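Local coordinates for protein Orf11 (Staphylococcus phage P68, PDB 6O43) that probably acts as a phage lysin that helps break down the cell wall of the staphylococcal host, at residues A[8-13]-A[141-146]; A[98-103]-A[145-150]. One frame throughout, in Å; residues are numbered along the deposited sequence.

Contact 1: residues A[8-13]-A[141-146]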
ATOM      1  N   ASP A   8       5.814  10.715  -1.738  1.00 55.04           N
ATOM      2  CA  ASP A   8       5.447  11.076  -3.105  1.00 55.25           C
ATOM      3  C   ASP A   8       5.943  10.036  -4.101  1.00 56.34           C
ATOM      4  O   ASP A   8       5.168   9.524  -4.918  1.00 63.70           O
ATOM      5  CB  ASP A   8       6.002  12.459  -3.452  1.00 62.09           C
ATOM      6  CG  ASP A   8       5.213  13.584  -2.809  1.00 68.44           C
ATOM      7  OD1 ASP A   8       4.166  13.305  -2.186  1.00 64.70           O
ATOM      8  OD2 ASP A   8       5.643  14.749  -2.927  1.00 71.09           O
ATOM      9  N   LYS A   9       7.235   9.710  -4.049  1.00 55.63           N
ATOM     10  CA  LYS A   9       7.764   8.687  -4.944  1.00 61.60           C
ATOM     11  C   LYS A   9       6.981   7.386  -4.810  1.00 53.07           C
ATOM     12  O   LYS A   9       6.722   6.701  -5.806  1.00 54.74           O
ATOM     13  CB  LYS A   9       9.248   8.451  -4.658  1.00 61.86           C
ATOM     14  CG  LYS A   9      10.129   9.673  -4.875  1.00 64.01           C
ATOM     15  CD  LYS A   9      11.601   9.334  -4.693  1.00 82.21           C
ATOM     16  N   PHE A  10       6.585   7.039  -3.585  1.00 54.00           N
ATOM     17  CA  PHE A  10       5.915   5.764  -3.355  1.00 49.96           C
ATOM     18  C   PHE A  10       4.490   5.778  -3.905  1.00 48.86           C
ATOM     19  O   PHE A  10       4.121   4.928  -4.724  1.00 47.17           O
ATOM     20  CB  PHE A  10       5.922   5.437  -1.861  1.00 49.11           C
ATOM     21  CG  PHE A  10       5.475   4.040  -1.544  1.00 52.89           C
ATOM     22  CD1 PHE A  10       6.355   2.976  -1.660  1.00 54.01           C
ATOM     23  CD2 PHE A  10       4.179   3.789  -1.122  1.00 51.62           C
ATOM     24  CE1 PHE A  10       5.953   1.685  -1.366  1.00 49.86           C
ATOM     25  CE2 PHE A  10       3.769   2.498  -0.827  1.00 45.59           C
ATOM     26  CZ  PHE A  10       4.660   1.444  -0.949  1.00 47.38           C
ATOM     27  N   THR A  11       3.671   6.741  -3.470  1.00 46.92           N
ATOM     28  CA  THR A  11       2.274   6.757  -3.899  1.00 52.99           C
ATOM     29  C   THR A  11       2.142   6.845  -5.415  1.00 46.97           C
ATOM     30  O   THR A  11       1.183   6.311  -5.986  1.00 48.63           O
ATOM     31  CB  THR A  11       1.515   7.919  -3.246  1.00 46.83           C
ATOM     32  OG1 THR A  11       2.163   9.160  -3.553  1.00 49.41           O
ATOM     33  CG2 THR A  11       1.448   7.741  -1.738  1.00 46.26           C
ATOM     34  N   HIS A  12       3.078   7.506  -6.086  1.00 48.95           N
ATOM     35  CA  HIS A  12       2.967   7.720  -7.523  1.00 63.77           C
ATOM     36  C   HIS A  12       3.532   6.574  -8.355  1.00 55.73           C
ATOM     37  O   HIS A  12       3.441   6.626  -9.584  1.00 52.15           O
ATOM     38  CB  HIS A  12       3.650   9.036  -7.912  1.00 59.34           C
ATOM     39  CG  HIS A  12       2.915  10.251  -7.440  1.00 56.01           C
ATOM     40  ND1 HIS A  12       3.031  10.739  -6.156  1.00 55.43           N
ATOM     41  CD2 HIS A  12       2.040  11.068  -8.074  1.00 59.17           C
ATOM     42  CE1 HIS A  12       2.263  11.808  -6.021  1.00 63.98           C
ATOM     43  NE2 HIS A  12       1.654  12.029  -7.172  1.00 55.08           N
ATOM     44  N   SER A  13       4.093   5.543  -7.729  1.00 50.16           N
ATOM     45  CA  SER A  13       4.590   4.391  -8.468  1.00 49.81           C
ATOM     46  C   SER A  13       3.432   3.495  -8.906  1.00 55.00           C
ATOM     47  O   SER A  13       2.352   3.495  -8.310  1.00 47.91           O
ATOM     48  CB  SER A  13       5.570   3.583  -7.616  1.00 48.63           C
ATOM     49  OG  SER A  13       6.625   4.400  -7.138  1.00 55.32           O
ATOM     50  N   GLY A 141      -3.392   2.646 -12.455  1.00 52.50           N
ATOM     51  CA  GLY A 141      -2.495   1.578 -12.061  1.00 50.76           C
ATOM     52  C   GLY A 141      -1.461   1.952 -11.025  1.00 48.29           C
ATOM     53  O   GLY A 141      -0.495   1.202 -10.840  1.00 48.22           O
ATOM     54  N   THR A 142      -1.629   3.076 -10.337  1.00 49.45           N
ATOM     55  CA  THR A 142      -0.673   3.535  -9.342  1.00 47.75           C
ATOM     56  C   THR A 142      -1.100   3.113  -7.942  1.00 47.39           C
ATOM     57  O   THR A 142      -2.265   2.796  -7.685  1.00 38.40           O
ATOM     58  CB  THR A 142      -0.510   5.057  -9.394  1.00 43.16           C
ATOM     59  OG1 THR A 142      -1.798   5.688  -9.332  1.00 39.59           O
ATOM     60  CG2 THR A 142       0.216   5.471 -10.667  1.00 40.72           C
ATOM     61  N   ILE A 143      -0.119   3.106  -7.035  1.00 41.47           N
ATOM     62  CA  ILE A 143      -0.391   2.824  -5.628  1.00 41.73           C
ATOM     63  C   ILE A 143      -1.353   3.856  -5.056  1.00 49.80           C
ATOM     64  O   ILE A 143      -2.316   3.516  -4.356  1.00 46.08           O
ATOM     65  CB  ILE A 143       0.923   2.782  -4.828  1.00 37.78           C
ATOM     66  CG1 ILE A 143       1.766   1.581  -5.247  1.00 38.20           C
ATOM     67  CG2 ILE A 143       0.642   2.767  -3.329  1.00 37.37           C
ATOM     68  CD1 ILE A 143       3.118   1.522  -4.560  1.00 51.97           C
ATOM     69  N   GLY A 144      -1.095   5.137  -5.331  1.00 49.93           N
ATOM     70  CA  GLY A 144      -1.937   6.185  -4.776  1.00 37.92           C
ATOM     71  C   GLY A 144      -3.395   6.011  -5.149  1.00 36.54           C
ATOM     72  O   GLY A 144      -4.278   6.046  -4.290  1.00 40.04           O
ATOM     73  N   ARG A 145      -3.665   5.801  -6.439  1.00 41.32           N
ATOM     74  CA  ARG A 145      -5.046   5.674  -6.889  1.00 43.97           C
ATOM     75  C   ARG A 145      -5.753   4.509  -6.211  1.00 45.43           C
ATOM     76  O   ARG A 145      -6.960   4.581  -5.957  1.00 42.95           O
ATOM     77  CB  ARG A 145      -5.091   5.519  -8.409  1.00 37.91           C
ATOM     78  CG  ARG A 145      -6.494   5.470  -8.992  1.00 35.68           C
ATOM     79  CD  ARG A 145      -6.487   5.845 -10.467  1.00 36.92           C
ATOM     80  NE  ARG A 145      -6.102   7.241 -10.670  1.00 41.63           N
ATOM     81  CZ  ARG A 145      -6.930   8.274 -10.520  1.00 44.42           C
ATOM     82  NH1 ARG A 145      -8.194   8.070 -10.167  1.00 41.64           N
ATOM     83  NH2 ARG A 145      -6.496   9.512 -10.723  1.00 40.53           N
ATOM     84  N   ALA A 146      -5.021   3.438  -5.890  1.00 39.79           N
ATOM     85  CA  ALA A 146      -5.650   2.272  -5.279  1.00 36.91           C
ATOM     86  C   ALA A 146      -6.177   2.565  -3.878  1.00 39.27           C
ATOM     87  O   ALA A 146      -7.188   1.984  -3.467  1.00 37.42           O
ATOM     88  CB  ALA A 146      -4.661   1.106  -5.231  1.00 36.61           C
TER
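Thr11, closing helix 3-11, and Ser13, in the turn just after it, direct their carbonyl oxygens onto the first amides of helix 143-147. Gly144 N reaches Thr11 O at 2.6 Å, in the carbonyl plane and on a lone pair, with an N-H...O angle of 143°. The bond from Ile143 N to Ser13 O is straighter and runs nearly along the C=O axis, at 2.8 Å. Having no side chain, Gly144 lets the Thr11 carbonyl come in this close. Deeper in, Phe10 has CG anti to the backbone N (chi1 -170°), which lays its ring beneath Ile143: CD1 sits over one face, 4.0 Å from the ring centroid, in a CH-pi contact. Phe178, Leu63 and Tyr67 close this apolar core. The motif is a carboxyl-terminal helix end meeting the amino terminus of another helix, and the carbonyls probably gain from that helix's dipole. Thr142 is its N-cap: OG1 accepts a weak bond from Arg145 N and a further bond links it to Lys139 O, while CG2 rests 3.6 Å from His12 O. Toward the looser, partly exposed side, polar side chains turn back onto carbonyls of helix 3-11. Ser13 OG bonds to Lys9 O at 2.7 Å, and His12 ND1 meets Asp8 O in its ring plane at 2.8 Å, leaving NE2 for Asp133.

Contact 2: residues A[98-103]-A[145-150]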
ATOM      1  N   ARG A  98      -6.138  -9.318  -7.570  1.00 39.73           N
ATOM      2  CA  ARG A  98      -7.086  -8.799  -8.550  1.00 42.35           C
ATOM      3  C   ARG A  98      -7.849  -7.598  -8.005  1.00 41.97           C
ATOM      4  O   ARG A  98      -8.152  -6.665  -8.755  1.00 42.58           O
ATOM      5  CB  ARG A  98      -8.051  -9.902  -8.991  1.00 47.79           C
ATOM      6  CG  ARG A  98      -7.407 -10.957  -9.886  1.00 52.44           C
ATOM      7  CD  ARG A  98      -8.434 -11.953 -10.398  1.00 58.02           C
ATOM      8  NE  ARG A  98      -9.024 -12.742  -9.322  1.00 66.51           N
ATOM      9  CZ  ARG A  98      -8.734 -14.018  -9.082  1.00 73.67           C
ATOM     10  NH1 ARG A  98      -7.860 -14.660  -9.848  1.00 62.48           N
ATOM     11  NH2 ARG A  98      -9.323 -14.653  -8.077  1.00 59.88           N
ATOM     12  N   LYS A  99      -8.147  -7.593  -6.703  1.00 44.25           N
ATOM     13  CA  LYS A  99      -8.805  -6.439  -6.097  1.00 48.93           C
ATOM     14  C   LYS A  99      -7.916  -5.203  -6.174  1.00 41.58           C
ATOM     15  O   LYS A  99      -8.385  -4.106  -6.501  1.00 43.14           O
ATOM     16  CB  LYS A  99      -9.179  -6.758  -4.648  1.00 43.73           C
ATOM     17  CG  LYS A  99     -10.323  -5.928  -4.095  1.00 59.76           C
ATOM     18  CD  LYS A  99     -10.951  -6.602  -2.886  1.00 69.98           C
ATOM     19  N   LEU A 100      -6.620  -5.369  -5.905  1.00 39.76           N
ATOM     20  CA  LEU A 100      -5.698  -4.239  -5.950  1.00 48.45           C
ATOM     21  C   LEU A 100      -5.518  -3.712  -7.369  1.00 50.77           C
ATOM     22  O   LEU A 100      -5.350  -2.502  -7.565  1.00 43.07           O
ATOM     23  CB  LEU A 100      -4.354  -4.651  -5.357  1.00 51.58           C
ATOM     24  CG  LEU A 100      -3.677  -3.663  -4.412  1.00 59.89           C
ATOM     25  CD1 LEU A 100      -4.702  -3.031  -3.485  1.00 51.15           C
ATOM     26  CD2 LEU A 100      -2.590  -4.364  -3.612  1.00 53.42           C
ATOM     27  N   VAL A 101      -5.544  -4.593  -8.368  1.00 41.82           N
ATOM     28  CA  VAL A 101      -5.455  -4.130  -9.748  1.00 43.31           C
ATOM     29  C   VAL A 101      -6.685  -3.307 -10.111  1.00 46.72           C
ATOM     30  O   VAL A 101      -6.577  -2.246 -10.737  1.00 42.18           O
ATOM     31  CB  VAL A 101      -5.261  -5.324 -10.700  1.00 43.41           C
ATOM     32  CG1 VAL A 101      -5.383  -4.881 -12.149  1.00 47.64           C
ATOM     33  CG2 VAL A 101      -3.907  -5.987 -10.461  1.00 56.82           C
ATOM     34  N   SER A 102      -7.874  -3.788  -9.737  1.00 42.40           N
ATOM     35  CA  SER A 102      -9.090  -3.013  -9.966  1.00 47.07           C
ATOM     36  C   SER A 102      -8.987  -1.640  -9.321  1.00 42.21           C
ATOM     37  O   SER A 102      -9.165  -0.614  -9.987  1.00 43.53           O
ATOM     38  CB  SER A 102     -10.308  -3.763  -9.425  1.00 48.37           C
ATOM     39  OG  SER A 102     -10.502  -4.984 -10.112  1.00 73.34           O
ATOM     40  N   GLN A 103      -8.678  -1.602  -8.023  1.00 43.56           N
ATOM     41  CA  GLN A 103      -8.687  -0.339  -7.292  1.00 49.11           C
ATOM     42  C   GLN A 103      -7.675   0.645  -7.864  1.00 42.84           C
ATOM     43  O   GLN A 103      -7.939   1.852  -7.916  1.00 48.63           O
ATOM     44  CB  GLN A 103      -8.430  -0.592  -5.803  1.00 45.33           C
ATOM     45  CG  GLN A 103      -9.560  -1.364  -5.128  1.00 50.16           C
ATOM     46  CD  GLN A 103      -9.337  -1.585  -3.642  1.00 59.39           C
ATOM     47  OE1 GLN A 103      -8.411  -1.030  -3.049  1.00 62.27           O
ATOM     48  NE2 GLN A 103     -10.193  -2.398  -3.031  1.00 56.55           N
ATOM     49  N   ARG A 145      -3.665   5.801  -6.439  1.00 41.32           N
ATOM     50  CA  ARG A 145      -5.046   5.674  -6.889  1.00 43.97           C
ATOM     51  C   ARG A 145      -5.753   4.509  -6.211  1.00 45.43           C
ATOM     52  O   ARG A 145      -6.960   4.581  -5.957  1.00 42.95           O
ATOM     53  CB  ARG A 145      -5.091   5.519  -8.409  1.00 37.91           C
ATOM     54  CG  ARG A 145      -6.494   5.470  -8.992  1.00 35.68           C
ATOM     55  CD  ARG A 145      -6.487   5.845 -10.467  1.00 36.92           C
ATOM     56  NE  ARG A 145      -6.102   7.241 -10.670  1.00 41.63           N
ATOM     57  CZ  ARG A 145      -6.930   8.274 -10.520  1.00 44.42           C
ATOM     58  NH1 ARG A 145      -8.194   8.070 -10.167  1.00 41.64           N
ATOM     59  NH2 ARG A 145      -6.496   9.512 -10.723  1.00 40.53           N
ATOM     60  N   ALA A 146      -5.021   3.438  -5.890  1.00 39.79           N
ATOM     61  CA  ALA A 146      -5.650   2.272  -5.279  1.00 36.91           C
ATOM     62  C   ALA A 146      -6.177   2.565  -3.878  1.00 39.27           C
ATOM     63  O   ALA A 146      -7.188   1.984  -3.467  1.00 37.42           O
ATOM     64  CB  ALA A 146      -4.661   1.106  -5.231  1.00 36.61           C
ATOM     65  N   TYR A 147      -5.522   3.453  -3.133  1.00 35.70           N
ATOM     66  CA  TYR A 147      -5.855   3.665  -1.727  1.00 39.66           C
ATOM     67  C   TYR A 147      -6.441   5.036  -1.413  1.00 42.76           C
ATOM     68  O   TYR A 147      -7.349   5.129  -0.585  1.00 42.38           O
ATOM     69  CB  TYR A 147      -4.612   3.437  -0.863  1.00 38.90           C
ATOM     70  CG  TYR A 147      -4.158   1.990  -0.821  1.00 42.19           C
ATOM     71  CD1 TYR A 147      -4.833   1.056  -0.045  1.00 44.56           C
ATOM     72  CD2 TYR A 147      -3.058   1.560  -1.553  1.00 45.67           C
ATOM     73  CE1 TYR A 147      -4.427  -0.271   0.003  1.00 50.07           C
ATOM     74  CE2 TYR A 147      -2.642   0.234  -1.511  1.00 57.84           C
ATOM     75  CZ  TYR A 147      -3.331  -0.675  -0.729  1.00 55.01           C
ATOM     76  OH  TYR A 147      -2.920  -1.988  -0.688  1.00 65.38           O
ATOM     77  N   ILE A 148      -5.959   6.106  -2.051  1.00 41.73           N
ATOM     78  CA  ILE A 148      -6.298   7.460  -1.595  1.00 37.15           C
ATOM     79  C   ILE A 148      -7.802   7.719  -1.555  1.00 46.62           C
ATOM     80  O   ILE A 148      -8.288   8.254  -0.543  1.00 44.58           O
ATOM     81  CB  ILE A 148      -5.546   8.504  -2.438  1.00 38.58           C
ATOM     82  CG1 ILE A 148      -4.084   8.601  -1.982  1.00 38.45           C
ATOM     83  CG2 ILE A 148      -6.235   9.863  -2.351  1.00 38.94           C
ATOM     84  CD1 ILE A 148      -3.154   9.157  -3.023  1.00 40.50           C
ATOM     85  N   PRO A 149      -8.584   7.393  -2.589  1.00 39.30           N
ATOM     86  CA  PRO A 149     -10.008   7.781  -2.573  1.00 38.04           C
ATOM     87  C   PRO A 149     -10.815   7.132  -1.465  1.00 55.24           C
ATOM     88  O   PRO A 149     -11.853   7.683  -1.079  1.00 52.37           O
ATOM     89  CB  PRO A 149     -10.516   7.333  -3.951  1.00 38.45           C
ATOM     90  CG  PRO A 149      -9.290   7.128  -4.782  1.00 39.45           C
ATOM     91  CD  PRO A 149      -8.208   6.715  -3.839  1.00 37.74           C
ATOM     92  N   LEU A 150     -10.369   5.995  -0.928  1.00 49.15           N
ATOM     93  CA  LEU A 150     -11.252   5.112  -0.176  1.00 46.89           C
ATOM     94  C   LEU A 150     -11.294   5.385   1.323  1.00 44.66           C
ATOM     95  O   LEU A 150     -12.292   5.040   1.966  1.00 42.48           O
ATOM     96  CB  LEU A 150     -10.848   3.657  -0.418  1.00 49.04           C
ATOM     97  CG  LEU A 150     -11.058   3.224  -1.868  1.00 49.71           C
ATOM     98  CD1 LEU A 150     -10.545   1.815  -2.104  1.00 43.78           C
ATOM     99  CD2 LEU A 150     -12.534   3.330  -2.225  1.00 48.56           C
TER
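Gln103 holds CG beside its backbone N, anti to the carbonyl carbon (chi1 -67°), and runs extended from there, so that the chain lies against Ala146 and its amide end arrives at Leu150. Tyr147 takes a similar first torsion; although its CB starts away from the partner helix, the long ring carries the hydroxyl back to Leu100. These torsions join two helices of a protein built of helices and loops, without strands: the last turns of helix 89-104 and the short helix 143-147, which come together at a small residue. Ala146 suits this point because its methyl group allows the backbones to approach: CA of Gln103 and CA of Ala146 are 4.5 Å apart, and Gln103 CB lies 4.2 Å from Ala146 CB. Leu100 fills the inner side, its CD1 packing 3.9 Å from Tyr147 CZ and 3.5 Å from Tyr147 OH, placed obliquely to the ring. A leucine gives bulk in this buried spot, while Val59 and His82 touch Leu100 from loops and Tyr67 meets the Tyr147 ring with planes at about 55°. The outer side is more open. There the Gln103 and Leu150 side chains cross at about a right angle, with Gln103 CD 3.9 Å from Leu150 CD1. The oxygens Gln103 O and Arg145 O stand 3.5 Å apart as two acceptors, and Gln106 NE2 donates to the latter. Arg145 itself bends at its third torsion, taking its guanidinium group away to Met138 O and leaving just its aliphatic CG near the seam. Ala146 CA points its hydrogen at Gln103 O, 3.5 Å away, with an angle of 159° at the hydrogen.

How the contacts relate
Both contacts are built on helix 143-147, with Arg145 and Ala146 common to the two, and their centres lie about 10 Å apart. Contact 1 fastens the start of that helix to the N-terminal helix 3-11; contact 2 sets its later part against helix 89-104. They meet in packing of Gly144 O on Pro149 CD at 4.0 Å. Tyr67 of helix 61-71 touches Phe10 and Ile143 of contact 1 as well as Tyr147 of contact 2, and Gly141 joins backbone bonds with Ile15 and Ser104. The bound triiodobenzene compound, a phasing aid that need not mark an active site, sits by Trp39 and Arg86 to Tyr89; Tyr89 starts the helix whose far end forms contact 2.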